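Local coordinates for probable adhesion protein (Pseudomonas aeruginosa PAO1, PDB 6R3Z) that probably serves as a periplasmic solute-binding protein that captures ferrous iron and related divalent metal ions for import, and here holds a nickel ion, at residues A169-A174 and D219-F224; R185-E190 and T271-I276; I9-H14 and V30-P35; L56-L61 and P83-N88; S249-G254 and E263-N268. One frame throughout, in Å; residues are numbered along the deposited sequence.

Overall arrangement
From the N terminus, contact 3 closes the first loop, pairing strands 8-11 and 29-32. Contact 4 follows in series with strands 58-61 and 84-86, and the two touch where G10 bonds to V58 and V60, so together they span one four-stranded parallel sheet. Contact 1 opens much later, joining two strands of the second sheet; its centre lies about 35 Å from that of contact 3. Contact 2 crosses contact 1 along the chain and packs the loop 185-190 on the last helix. Contact 5 is nested inside the loop of contact 2, uses the same helix 260-277, and brings a metal ligand between the two halves, where G254 meets H14 of contact 3.

Contact 1 (A169-A174 and D219-F224); sequences ADFRVA and DVKVIF
R172 O is gripped by two consecutive amides of the facing strand: K221 N comes to within 2.9 Å, and V222 N adds a weak bond to the same R172 O at 3.4 Å. Helix-like backbone angles at K221 (phi -89°, psi -42°) aim both N-H groups at one oxygen. Further on, the pairing turns regular, with A174 N on V222 O at 3.0 Å and F224 N on A174 O. These are the two central strands of the second parallel sheet, in a lobe built as a helix-flanked, Rossmann-like unit; T192, on the far side of 169-174, also bonds to V173.

One face of the pair carries V173 and V222, whose CG2 methyls meet at 3.7 Å. V173 CG1 comes up to the edge of the F224 ring, near its plane, while the ring of F171 lays CE1 against V222 CG1. On the opposite face A174 CB rests on V220 CG1.

At the start of the strands the K221 chain folds back at chi2 (-65°) and runs past D170 O, its CG only 3.4 Å from that oxygen. K221 NZ then makes a salt bridge of 2.8 Å to D219 OD2, approached from above the carboxylate plane, and a long one to D170 OD2. One water donates to both D170 OD2 and D219 OD2, so lysine and water together probably offset the repulsion between these carboxylates.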
# COMPACT_ATOMS: atom_id res chain seq x y z
N ALA A 169 7.05 -8.89 -25.05
CA ALA A 169 8.36 -8.73 -24.41
C ALA A 169 8.82 -7.27 -24.29
O ALA A 169 9.58 -6.95 -23.37
CB ALA A 169 9.40 -9.55 -25.14
N ASP A 170 8.37 -6.39 -25.22
CA ASP A 170 8.76 -4.97 -25.24
C ASP A 170 7.88 -4.06 -24.34
O ASP A 170 8.01 -2.82 -24.40
CB ASP A 170 8.77 -4.44 -26.70
CG ASP A 170 7.40 -4.27 -27.36
OD1 ASP A 170 6.42 -4.89 -26.89
OD2 ASP A 170 7.32 -3.50 -28.35
N PHE A 171 6.98 -4.65 -23.53
CA PHE A 171 6.09 -3.86 -22.68
C PHE A 171 6.80 -3.38 -21.42
O PHE A 171 6.67 -3.99 -20.35
CB PHE A 171 4.81 -4.63 -22.36
CG PHE A 171 3.74 -3.84 -21.63
CD1 PHE A 171 2.99 -2.88 -22.30
CD2 PHE A 171 3.47 -4.08 -20.29
CE1 PHE A 171 1.98 -2.18 -21.64
CE2 PHE A 171 2.45 -3.39 -19.63
CZ PHE A 171 1.72 -2.43 -20.31
N ARG A 172 7.60 -2.32 -21.55
CA ARG A 172 8.30 -1.75 -20.39
C ARG A 172 7.40 -0.76 -19.70
O ARG A 172 6.67 -0.00 -20.35
CB ARG A 172 9.64 -1.13 -20.77
CG ARG A 172 10.77 -2.16 -20.97
CD ARG A 172 12.10 -1.42 -21.12
NE ARG A 172 13.22 -2.30 -21.49
CZ ARG A 172 13.98 -2.96 -20.63
NH1 ARG A 172 13.72 -2.90 -19.32
NH2 ARG A 172 14.99 -3.71 -21.06
N VAL A 173 7.48 -0.75 -18.36
CA VAL A 173 6.63 0.04 -17.46
C VAL A 173 7.48 0.98 -16.59
O VAL A 173 8.52 0.58 -16.09
CB VAL A 173 5.85 -0.98 -16.57
CG1 VAL A 173 5.20 -0.34 -15.35
CG2 VAL A 173 4.82 -1.75 -17.39
N ALA A 174 6.98 2.20 -16.38
CA ALA A 174 7.57 3.16 -15.45
C ALA A 174 6.47 3.61 -14.46
O ALA A 174 5.28 3.53 -14.77
CB ALA A 174 8.12 4.36 -16.20
N ASP A 219 12.51 2.77 -24.65
CA ASP A 219 11.19 2.56 -25.26
C ASP A 219 10.14 2.11 -24.22
O ASP A 219 9.47 1.08 -24.38
CB ASP A 219 11.29 1.61 -26.47
CG ASP A 219 10.07 1.61 -27.39
OD1 ASP A 219 9.29 2.62 -27.36
OD2 ASP A 219 9.89 0.63 -28.14
N VAL A 220 10.03 2.88 -23.12
CA VAL A 220 9.04 2.59 -22.07
C VAL A 220 7.67 2.85 -22.70
O VAL A 220 7.49 3.84 -23.40
CB VAL A 220 9.30 3.41 -20.78
CG1 VAL A 220 8.13 3.32 -19.78
CG2 VAL A 220 10.60 2.97 -20.12
N LYS A 221 6.74 1.92 -22.51
CA LYS A 221 5.41 1.97 -23.13
C LYS A 221 4.37 2.72 -22.31
O LYS A 221 3.53 3.44 -22.88
CB LYS A 221 4.92 0.55 -23.49
CG LYS A 221 5.84 -0.23 -24.46
CD LYS A 221 5.94 0.39 -25.86
CE LYS A 221 6.96 -0.31 -26.72
NZ LYS A 221 7.10 0.35 -28.05
N VAL A 222 4.37 2.49 -20.99
CA VAL A 222 3.37 3.09 -20.12
C VAL A 222 4.00 3.68 -18.87
O VAL A 222 5.05 3.22 -18.43
CB VAL A 222 2.22 2.09 -19.75
CG1 VAL A 222 1.58 1.46 -20.99
CG2 VAL A 222 2.69 1.01 -18.77
N ILE A 223 3.31 4.68 -18.28
CA ILE A 223 3.69 5.27 -17.01
C ILE A 223 2.44 5.27 -16.10
O ILE A 223 1.36 5.67 -16.54
CB ILE A 223 4.41 6.65 -17.10
CG1 ILE A 223 4.95 7.10 -15.71
CG2 ILE A 223 3.52 7.72 -17.76
CD1 ILE A 223 6.17 8.06 -15.75
N PHE A 224 2.61 4.79 -14.86
CA PHE A 224 1.56 4.81 -13.84
C PHE A 224 1.84 5.93 -12.87
O PHE A 224 2.85 5.89 -12.15
CB PHE A 224 1.42 3.46 -13.11
CG PHE A 224 1.02 2.31 -14.00
CD1 PHE A 224 -0.30 2.17 -14.44
CD2 PHE A 224 1.95 1.36 -14.41
CE1 PHE A 224 -0.67 1.11 -15.27
CE2 PHE A 224 1.59 0.31 -15.25
CZ PHE A 224 0.27 0.17 -15.66
O HOH W 1 10.35 -1.44 -24.97
O HOH W 2 9.16 -1.72 -29.33

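Contact 2 (R185-E190 and T271-I276); sequences REFGLE and TVVRAI
The ring of F187 carries most of this contact, pressed against residues 271-276 of helix 260-277. V272 CG1 sits over one ring face as a CH-pi contact, 3.8 Å from the F187 ring centroid and 20° off its normal. It is displaced toward the rim, so the shortest approach is V272 CG1 to F187 CE2 at 3.5 Å. V273 arrives at about a right angle and puts CG2 at the ring edge, near its plane, 3.7 Å from F187 CE1. With V272 holding a face and V273 an edge, two successive residues of the helix together probably limit how the ring can turn. F187 reaches them with CG anti to its carbonyl carbon (chi1 -68°), which throws the ring out from the loop toward the helix.

The other half is looser. L189 and I276 meet tip to tip, CD1 to CD1 at 4.0 Å, and I276 CD1 touches F187 at about the same range. No hydrogen bond crosses the contact. Behind F187 the loop turns to solvent at G188, an exposed residue of positive phi that closes a Schellman motif at the end of the preceding helix.

Helix 260-277 thus has the turn after helix 181-185 on this flank, where L183 and L184 also cover V272. Y246 of strand 244-248 lies against A275, and I276 packs on F171 beside the central strands of the second sheet.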
# COMPACT_ATOMS: atom_id res chain seq x y z
N ARG A 185 4.28 -7.43 -9.87
CA ARG A 185 4.82 -8.78 -9.68
C ARG A 185 3.69 -9.82 -9.80
O ARG A 185 3.93 -10.96 -10.20
CB ARG A 185 5.50 -8.92 -8.30
CG ARG A 185 6.41 -10.15 -8.18
CD ARG A 185 7.25 -10.09 -6.92
NE ARG A 185 8.41 -10.97 -7.02
CZ ARG A 185 8.49 -12.18 -6.47
NH1 ARG A 185 7.47 -12.67 -5.77
NH2 ARG A 185 9.59 -12.91 -6.61
N GLU A 186 2.44 -9.43 -9.48
CA GLU A 186 1.32 -10.37 -9.56
C GLU A 186 0.83 -10.63 -10.99
O GLU A 186 0.00 -11.51 -11.21
CB GLU A 186 0.21 -9.94 -8.65
CG GLU A 186 0.75 -9.87 -7.24
CD GLU A 186 -0.30 -9.82 -6.17
OE1 GLU A 186 -1.15 -8.91 -6.22
OE2 GLU A 186 -0.28 -10.70 -5.28
N PHE A 187 1.41 -9.90 -11.95
CA PHE A 187 1.19 -10.09 -13.37
C PHE A 187 2.45 -10.71 -13.98
O PHE A 187 2.47 -11.00 -15.17
CB PHE A 187 0.86 -8.75 -14.06
CG PHE A 187 -0.47 -8.17 -13.66
CD1 PHE A 187 -1.63 -8.50 -14.35
CD2 PHE A 187 -0.57 -7.27 -12.61
CE1 PHE A 187 -2.86 -7.94 -13.99
CE2 PHE A 187 -1.80 -6.73 -12.24
CZ PHE A 187 -2.94 -7.07 -12.93
N GLY A 188 3.49 -10.91 -13.16
CA GLY A 188 4.79 -11.41 -13.61
C GLY A 188 5.56 -10.31 -14.32
O GLY A 188 6.39 -10.57 -15.21
N LEU A 189 5.27 -9.05 -13.94
CA LEU A 189 5.88 -7.88 -14.55
C LEU A 189 6.79 -7.14 -13.59
O LEU A 189 6.66 -7.27 -12.37
CB LEU A 189 4.79 -6.94 -15.10
CG LEU A 189 3.99 -7.45 -16.29
CD1 LEU A 189 2.80 -6.55 -16.54
CD2 LEU A 189 4.86 -7.51 -17.56
N GLU A 190 7.70 -6.36 -14.15
CA GLU A 190 8.70 -5.57 -13.43
C GLU A 190 8.57 -4.10 -13.82
O GLU A 190 8.10 -3.78 -14.92
CB GLU A 190 10.10 -6.05 -13.86
CG GLU A 190 10.92 -6.70 -12.77
CD GLU A 190 12.34 -7.05 -13.20
OE1 GLU A 190 12.58 -7.18 -14.43
OE2 GLU A 190 13.21 -7.20 -12.31
N THR A 271 -6.95 -1.13 -13.91
CA THR A 271 -6.15 -0.16 -14.66
C THR A 271 -4.92 -0.85 -15.27
O THR A 271 -4.62 -0.64 -16.45
CB THR A 271 -5.82 1.06 -13.78
OG1 THR A 271 -7.06 1.73 -13.46
CG2 THR A 271 -4.85 2.03 -14.47
N VAL A 272 -4.24 -1.73 -14.49
CA VAL A 272 -3.09 -2.48 -15.01
C VAL A 272 -3.55 -3.37 -16.18
O VAL A 272 -2.89 -3.39 -17.22
CB VAL A 272 -2.34 -3.28 -13.91
CG1 VAL A 272 -1.20 -4.10 -14.51
CG2 VAL A 272 -1.81 -2.33 -12.83
N VAL A 273 -4.69 -4.09 -15.99
CA VAL A 273 -5.24 -4.93 -17.06
C VAL A 273 -5.55 -4.09 -18.30
O VAL A 273 -5.19 -4.48 -19.40
CB VAL A 273 -6.46 -5.75 -16.57
CG1 VAL A 273 -7.24 -6.36 -17.75
CG2 VAL A 273 -6.02 -6.85 -15.60
N ARG A 274 -6.20 -2.93 -18.12
CA ARG A 274 -6.53 -2.03 -19.25
C ARG A 274 -5.26 -1.60 -20.02
O ARG A 274 -5.25 -1.65 -21.25
CB ARG A 274 -7.31 -0.79 -18.78
CG ARG A 274 -7.84 0.02 -19.96
CD ARG A 274 -8.88 1.05 -19.56
NE ARG A 274 -8.34 2.05 -18.65
CZ ARG A 274 -7.78 3.20 -19.03
NH1 ARG A 274 -7.34 4.07 -18.13
NH2 ARG A 274 -7.68 3.50 -20.33
N ALA A 275 -4.19 -1.21 -19.29
CA ALA A 275 -2.90 -0.82 -19.88
C ALA A 275 -2.35 -1.97 -20.76
O ALA A 275 -1.93 -1.73 -21.90
CB ALA A 275 -1.91 -0.46 -18.79
N ILE A 276 -2.42 -3.21 -20.25
CA ILE A 276 -1.93 -4.36 -21.03
C ILE A 276 -2.83 -4.58 -22.28
O ILE A 276 -2.32 -4.75 -23.39
CB ILE A 276 -1.83 -5.64 -20.15
CG1 ILE A 276 -0.83 -5.46 -18.97
CG2 ILE A 276 -1.47 -6.87 -21.03
CD1 ILE A 276 -1.00 -6.51 -17.79

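Contact 3 (I9-H14 and V30-P35); sequences IGITLH and VVPLIP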
# COMPACT_ATOMS: atom_id res chain seq x y z
N ILE A 9 -7.11 -1.16 19.07
CA ILE A 9 -6.01 -1.43 18.13
C ILE A 9 -5.66 -0.22 17.26
O ILE A 9 -6.48 0.23 16.45
CB ILE A 9 -6.41 -2.62 17.21
CG1 ILE A 9 -6.90 -3.84 18.01
CG2 ILE A 9 -5.26 -3.00 16.23
CD1 ILE A 9 -7.82 -4.77 17.12
N GLY A 10 -4.42 0.23 17.35
CA GLY A 10 -3.96 1.32 16.52
C GLY A 10 -3.48 0.83 15.17
O GLY A 10 -2.95 -0.28 15.06
N ILE A 11 -3.72 1.63 14.13
CA ILE A 11 -3.29 1.39 12.76
C ILE A 11 -2.59 2.64 12.23
O ILE A 11 -2.82 3.74 12.76
CB ILE A 11 -4.40 0.87 11.81
CG1 ILE A 11 -5.52 1.93 11.59
CG2 ILE A 11 -4.93 -0.49 12.28
CD1 ILE A 11 -5.22 2.97 10.44
N THR A 12 -1.81 2.50 11.15
CA THR A 12 -1.02 3.64 10.66
C THR A 12 -1.40 4.14 9.27
O THR A 12 -1.29 5.34 9.02
CB THR A 12 0.48 3.29 10.72
OG1 THR A 12 0.75 2.27 9.76
CG2 THR A 12 0.94 2.83 12.11
N LEU A 13 -1.69 3.22 8.35
CA LEU A 13 -2.03 3.52 6.96
C LEU A 13 -3.39 2.93 6.62
O LEU A 13 -3.79 1.92 7.21
CB LEU A 13 -0.95 2.96 6.00
CG LEU A 13 0.52 3.30 6.32
CD1 LEU A 13 1.47 2.43 5.55
CD2 LEU A 13 0.83 4.79 6.05
N HIS A 14 -4.09 3.55 5.64
CA HIS A 14 -5.43 3.12 5.21
C HIS A 14 -5.58 1.61 4.99
O HIS A 14 -6.53 1.04 5.51
CB HIS A 14 -5.91 3.89 3.97
CG HIS A 14 -6.17 5.34 4.23
ND1 HIS A 14 -5.13 6.24 4.38
CD2 HIS A 14 -7.34 6.00 4.33
CE1 HIS A 14 -5.70 7.42 4.56
NE2 HIS A 14 -7.03 7.32 4.56
N VAL A 30 -10.94 -0.12 16.13
CA VAL A 30 -9.79 0.15 15.24
C VAL A 30 -9.56 1.66 15.27
O VAL A 30 -10.47 2.42 14.93
CB VAL A 30 -10.02 -0.37 13.80
CG1 VAL A 30 -8.75 -0.26 12.96
CG2 VAL A 30 -10.55 -1.81 13.80
N VAL A 31 -8.36 2.09 15.70
CA VAL A 31 -8.06 3.50 15.93
C VAL A 31 -6.92 3.99 15.03
O VAL A 31 -5.78 3.63 15.29
CB VAL A 31 -7.78 3.81 17.44
CG1 VAL A 31 -7.64 5.31 17.69
CG2 VAL A 31 -8.84 3.20 18.36
N PRO A 32 -7.18 4.88 14.04
CA PRO A 32 -6.07 5.41 13.23
C PRO A 32 -5.18 6.31 14.09
O PRO A 32 -5.68 7.08 14.92
CB PRO A 32 -6.77 6.23 12.15
CG PRO A 32 -8.20 5.74 12.16
CD PRO A 32 -8.47 5.44 13.59
N LEU A 33 -3.86 6.16 13.92
CA LEU A 33 -2.88 6.95 14.67
C LEU A 33 -2.83 8.37 14.17
O LEU A 33 -2.47 9.28 14.93
CB LEU A 33 -1.50 6.31 14.61
CG LEU A 33 -1.05 5.58 15.89
CD1 LEU A 33 -1.93 4.35 16.17
CD2 LEU A 33 0.40 5.12 15.75
N ILE A 34 -3.10 8.55 12.88
CA ILE A 34 -3.06 9.89 12.26
C ILE A 34 -4.40 10.19 11.56
O ILE A 34 -5.04 9.26 11.07
CB ILE A 34 -1.80 10.11 11.37
CG1 ILE A 34 -1.89 9.42 9.99
CG2 ILE A 34 -0.52 9.71 12.11
CD1 ILE A 34 -0.67 9.70 9.01
N PRO A 35 -4.85 11.47 11.51
CA PRO A 35 -6.15 11.76 10.88
C PRO A 35 -6.19 11.47 9.38
O PRO A 35 -5.15 11.40 8.71
CB PRO A 35 -6.35 13.26 11.14
CG PRO A 35 -5.43 13.59 12.26
CD PRO A 35 -4.25 12.69 12.09
O HOH W 3 -3.51 6.34 10.85
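Three backbone hydrogen bonds zip I9-I11 to V30-L33 in parallel register. V31 N reaches I9 O at 2.7 Å, the shortest and straightest of them, with 171° at the hydrogen. V31 then returns its own oxygen to I11 N, a donor lying above the carbonyl plane, and L33 N lies nearly in line with the I11 carbonyl, 2.9 Å from I11 O. Weaker C-H donors run alongside: G10 CA comes within 3.2 Å of V31 O, and V30 CA makes a longer, more bent contact with I9 O.

Apolar contacts divide between the two faces. On the face of I9, I11, V30 and P32, the I11 side chain does the touching. Its CG1 stands in the crowded position between backbone N and carbonyl carbon (chi1 65°), and chi2 of 86° then swings CD1 alongside P32 CB at 4.0 Å; CG2 is left for V30 CG1 at 3.9 Å. On the other face G10 has no side chain, and L33 CD1 settles 3.7 Å from G10 CA. L33 CB also lies close to I11 O.

Water continues the pairing where the strands end: one molecule accepts from I34 N and donates, weakly, to T12 O at 3.0 Å. The T12 hydroxyl looks elsewhere, to OD2 of D67, the residue after the metal ligand H66.

Y17 and V20 of helix 14-24 cover the I11 and V30 face, while A70 and M73 of helix 68-76 meet L33. A strand, the helix over it and a parallel neighbour strand make this a classic beta-alpha-beta crossover, the opening unit of the first four-stranded sheet.

Contact 4 (L56-L61 and P83-N88); sequences LDVVVL and PVIEAN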
# COMPACT_ATOMS: atom_id res chain seq x y z
N LEU A 56 -4.61 3.00 23.79
CA LEU A 56 -4.56 1.76 23.00
C LEU A 56 -3.97 0.57 23.73
O LEU A 56 -3.25 0.74 24.71
CB LEU A 56 -3.78 1.99 21.68
CG LEU A 56 -4.16 3.20 20.82
CD1 LEU A 56 -3.26 3.31 19.61
CD2 LEU A 56 -5.59 3.14 20.39
N ASP A 57 -4.27 -0.65 23.23
CA ASP A 57 -3.76 -1.91 23.77
C ASP A 57 -2.66 -2.51 22.91
O ASP A 57 -1.91 -3.36 23.39
CB ASP A 57 -4.90 -2.94 23.90
CG ASP A 57 -5.98 -2.44 24.82
OD1 ASP A 57 -5.67 -2.16 26.01
OD2 ASP A 57 -7.11 -2.26 24.35
N VAL A 58 -2.64 -2.14 21.62
CA VAL A 58 -1.71 -2.68 20.62
C VAL A 58 -1.68 -1.78 19.40
O VAL A 58 -2.71 -1.16 19.08
CB VAL A 58 -2.04 -4.17 20.24
CG1 VAL A 58 -3.46 -4.31 19.65
CG2 VAL A 58 -0.99 -4.77 19.30
N VAL A 59 -0.52 -1.71 18.72
CA VAL A 59 -0.41 -0.97 17.46
C VAL A 59 0.06 -1.95 16.37
O VAL A 59 1.07 -2.63 16.55
CB VAL A 59 0.53 0.28 17.52
CG1 VAL A 59 0.58 1.00 16.18
CG2 VAL A 59 0.11 1.26 18.63
N VAL A 60 -0.66 -1.99 15.24
CA VAL A 60 -0.31 -2.78 14.06
C VAL A 60 0.60 -1.88 13.20
O VAL A 60 0.23 -0.73 12.90
CB VAL A 60 -1.56 -3.26 13.28
CG1 VAL A 60 -1.17 -3.88 11.93
CG2 VAL A 60 -2.35 -4.27 14.12
N LEU A 61 1.77 -2.40 12.82
CA LEU A 61 2.75 -1.66 12.02
C LEU A 61 3.08 -2.33 10.69
O LEU A 61 3.18 -3.56 10.61
CB LEU A 61 4.08 -1.51 12.78
CG LEU A 61 4.14 -0.69 14.07
CD1 LEU A 61 5.57 -0.60 14.58
CD2 LEU A 61 3.60 0.72 13.86
N PRO A 83 2.38 -3.25 23.15
CA PRO A 83 2.60 -4.33 22.17
C PRO A 83 2.47 -3.82 20.72
O PRO A 83 1.65 -2.96 20.40
CB PRO A 83 1.49 -5.33 22.52
CG PRO A 83 1.19 -5.08 23.97
CD PRO A 83 1.29 -3.58 24.09
N VAL A 84 3.34 -4.35 19.86
CA VAL A 84 3.37 -3.95 18.46
C VAL A 84 3.30 -5.21 17.60
O VAL A 84 4.02 -6.19 17.84
CB VAL A 84 4.64 -3.09 18.19
CG1 VAL A 84 5.11 -3.20 16.75
CG2 VAL A 84 4.42 -1.63 18.61
N ILE A 85 2.40 -5.17 16.62
CA ILE A 85 2.28 -6.27 15.66
C ILE A 85 3.02 -5.89 14.39
O ILE A 85 2.65 -4.93 13.71
CB ILE A 85 0.80 -6.67 15.39
CG1 ILE A 85 0.16 -7.27 16.66
CG2 ILE A 85 0.70 -7.63 14.18
CD1 ILE A 85 -1.38 -7.44 16.55
N GLU A 86 4.08 -6.64 14.09
CA GLU A 86 4.87 -6.45 12.87
C GLU A 86 4.12 -7.23 11.76
O GLU A 86 4.27 -8.45 11.62
CB GLU A 86 6.33 -6.93 13.05
CG GLU A 86 7.13 -6.09 14.04
CD GLU A 86 7.51 -4.67 13.62
OE1 GLU A 86 7.33 -4.32 12.43
OE2 GLU A 86 8.00 -3.92 14.49
N ALA A 87 3.23 -6.52 11.02
CA ALA A 87 2.36 -7.16 10.02
C ALA A 87 3.11 -7.95 8.93
O ALA A 87 2.56 -8.91 8.38
CB ALA A 87 1.48 -6.11 9.35
N ASN A 88 4.33 -7.50 8.60
CA ASN A 88 5.12 -8.07 7.51
C ASN A 88 6.07 -9.18 7.93
O ASN A 88 6.89 -9.61 7.11
CB ASN A 88 5.86 -6.94 6.79
CG ASN A 88 4.94 -6.15 5.89
OD1 ASN A 88 4.44 -6.67 4.89
ND2 ASN A 88 4.64 -4.92 6.26
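The puckered ring of P83 lays CD against D57 O at 3.3 Å, and the carboxylate of E86, whose chain bends at chi2 (-70°), brings OE2 back within 4.1 Å of L61 CD1. The peptides join in a parallel ladder. V59 N bonds to P83 O, I85 N to V59 O, and L61 N to I85 O, the last at 2.8 Å with 170° at the hydrogen. A87 N closes the series on L61 O at 3.0 Å. V84 CA adds a C-H contact to V59 O.

Side chains alternate across the two strands. On the face of V58, V60 and I85, V58 CG2 lies 3.8 Å from I85 CG1. V58 holds CG2 anti to its backbone N, a setting that turns this methyl across to the other strand, and I85 CD1 also touches V60 CG2 at 4.1 Å. On the face of V59, L61 and V84 one pair is tight: L61 CD1 and V84 CG1 press to 3.4 Å, closer than usual van der Waals contact, whereas V59 touches V84 only loosely.

Strand 84-86 is the outermost of the sheet within this chain, and strand 58-61 pairs on its other flank with G10. Helix 68-76 connects the two as a beta-alpha-beta unit and covers V59, L61 and V84 through I74, A70 and E71. The I85 face lies under L130 and E129 of helix 116-133, and V60 meets Y16 and V20 of helix 14-24.

Contact 5 (S249-G254 and E263-N268); sequences SHISYG and EEMARN. With NI (nickel (II) ion), chain B.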
# COMPACT_ATOMS: atom_id res chain seq x y z
N SER A 249 -3.79 4.11 -7.38
CA SER A 249 -4.00 4.54 -6.02
C SER A 249 -3.01 3.88 -5.06
O SER A 249 -2.89 2.66 -5.04
CB SER A 249 -5.43 4.24 -5.57
OG SER A 249 -5.61 4.62 -4.22
N HIS A 250 -2.39 4.70 -4.21
CA HIS A 250 -1.49 4.24 -3.13
C HIS A 250 -2.41 3.83 -1.92
O HIS A 250 -1.91 3.39 -0.88
CB HIS A 250 -0.62 5.44 -2.71
CG HIS A 250 0.59 5.14 -1.86
ND1 HIS A 250 0.46 4.70 -0.54
CD2 HIS A 250 1.90 5.42 -2.10
CE1 HIS A 250 1.70 4.67 -0.06
NE2 HIS A 250 2.59 5.07 -0.96
N ILE A 251 -3.76 4.03 -2.05
CA ILE A 251 -4.77 3.74 -1.00
C ILE A 251 -4.36 4.55 0.27
O ILE A 251 -4.08 4.00 1.35
CB ILE A 251 -4.98 2.21 -0.77
CG1 ILE A 251 -5.05 1.46 -2.16
CG2 ILE A 251 -6.24 1.97 0.12
CD1 ILE A 251 -5.18 -0.08 -2.12
N SER A 252 -4.20 5.88 0.09
CA SER A 252 -3.71 6.75 1.15
C SER A 252 -4.49 8.05 1.27
O SER A 252 -4.12 8.89 2.09
CB SER A 252 -2.25 7.09 0.87
OG SER A 252 -2.17 7.96 -0.25
N TYR A 253 -5.56 8.24 0.47
CA TYR A 253 -6.33 9.50 0.47
C TYR A 253 -7.73 9.37 1.05
O TYR A 253 -8.44 8.45 0.69
CB TYR A 253 -6.43 10.00 -0.99
CG TYR A 253 -6.99 11.40 -1.11
CD1 TYR A 253 -6.16 12.51 -0.98
CD2 TYR A 253 -8.35 11.61 -1.34
CE1 TYR A 253 -6.67 13.80 -1.07
CE2 TYR A 253 -8.87 12.91 -1.42
CZ TYR A 253 -8.02 14.00 -1.29
OH TYR A 253 -8.51 15.28 -1.40
N GLY A 254 -8.16 10.34 1.86
CA GLY A 254 -9.54 10.37 2.33
C GLY A 254 -9.84 9.58 3.58
O GLY A 254 -8.92 9.26 4.33
N GLU A 263 -11.91 -1.99 -2.63
CA GLU A 263 -12.46 -1.10 -3.66
C GLU A 263 -11.33 -0.53 -4.55
O GLU A 263 -11.38 -0.67 -5.78
CB GLU A 263 -13.29 0.05 -3.04
CG GLU A 263 -14.62 -0.41 -2.47
CD GLU A 263 -15.33 0.58 -1.56
OE1 GLU A 263 -15.25 1.80 -1.83
OE2 GLU A 263 -15.98 0.13 -0.59
N GLU A 264 -10.29 0.03 -3.92
CA GLU A 264 -9.17 0.66 -4.64
C GLU A 264 -8.22 -0.35 -5.26
O GLU A 264 -7.69 -0.08 -6.34
CB GLU A 264 -8.47 1.67 -3.76
CG GLU A 264 -9.49 2.71 -3.29
CD GLU A 264 -8.98 3.99 -2.68
OE1 GLU A 264 -7.75 4.17 -2.59
OE2 GLU A 264 -9.84 4.81 -2.28
N MET A 265 -8.03 -1.54 -4.63
CA MET A 265 -7.19 -2.56 -5.26
C MET A 265 -7.87 -3.10 -6.52
O MET A 265 -7.19 -3.36 -7.50
CB MET A 265 -6.85 -3.72 -4.32
CG MET A 265 -5.69 -3.43 -3.44
SD MET A 265 -4.09 -3.02 -4.26
CE MET A 265 -3.63 -4.58 -4.97
N ALA A 266 -9.22 -3.27 -6.49
CA ALA A 266 -9.96 -3.74 -7.68
C ALA A 266 -9.71 -2.73 -8.84
O ALA A 266 -9.34 -3.14 -9.93
CB ALA A 266 -11.44 -3.87 -7.37
N ARG A 267 -9.81 -1.42 -8.54
CA ARG A 267 -9.57 -0.38 -9.54
C ARG A 267 -8.11 -0.37 -10.02
O ARG A 267 -7.88 -0.21 -11.23
CB ARG A 267 -10.03 1.00 -9.04
CG ARG A 267 -11.57 1.04 -8.97
CD ARG A 267 -12.12 2.44 -9.15
NE ARG A 267 -11.89 3.27 -7.97
CZ ARG A 267 -12.75 3.38 -6.96
NH1 ARG A 267 -13.89 2.71 -6.97
NH2 ARG A 267 -12.47 4.17 -5.94
N ASN A 268 -7.15 -0.63 -9.11
CA ASN A 268 -5.71 -0.71 -9.44
C ASN A 268 -5.47 -1.85 -10.44
O ASN A 268 -4.90 -1.65 -11.50
CB ASN A 268 -4.88 -0.92 -8.18
CG ASN A 268 -4.57 0.39 -7.48
OD1 ASN A 268 -4.84 1.47 -8.01
ND2 ASN A 268 -3.99 0.30 -6.29
NI NI B . 4.73 5.40 -0.52
O HOH W 4 -6.89 6.62 -1.80
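S249 and I251 run past residues 263-268 of helix 260-277 in an irregular loop, with I251 at positive phi (57°) and CA atoms 6.5 Å from those of N268 and E264 respectively. The amide of N268 clasps the S249 backbone much as a neighbouring strand would. Its OD1 takes S249 N at 2.9 Å, nearly straight at 175°, and its ND2 gives to S249 O; both bonds lie in the carbonyl plane, each on a lone pair. S249 OG, anti to the backbone N (chi1 178°), donates to E264 OE1 at 2.7 Å from above the carboxylate plane. The same OG accepts from I251 N, an ST turn. E264 OE1 also receives a water that accepts from Y253 N at 3.1 Å. The I251 and M265 side chains cross at about a right angle, I251 CD1 meeting M265 CG at 3.6 Å.

H250, between the two gripped residues, points away from the helix and binds nickel through NE2 at 2.2 Å; H41, H66, H111, H177 and H199 complete the six-histidine site. With K260 paired to OE2, the E264 carboxylate is probably kept ionised, so the S249 OG bond to it would be charge-assisted, alongside two neutral amide bonds from N268.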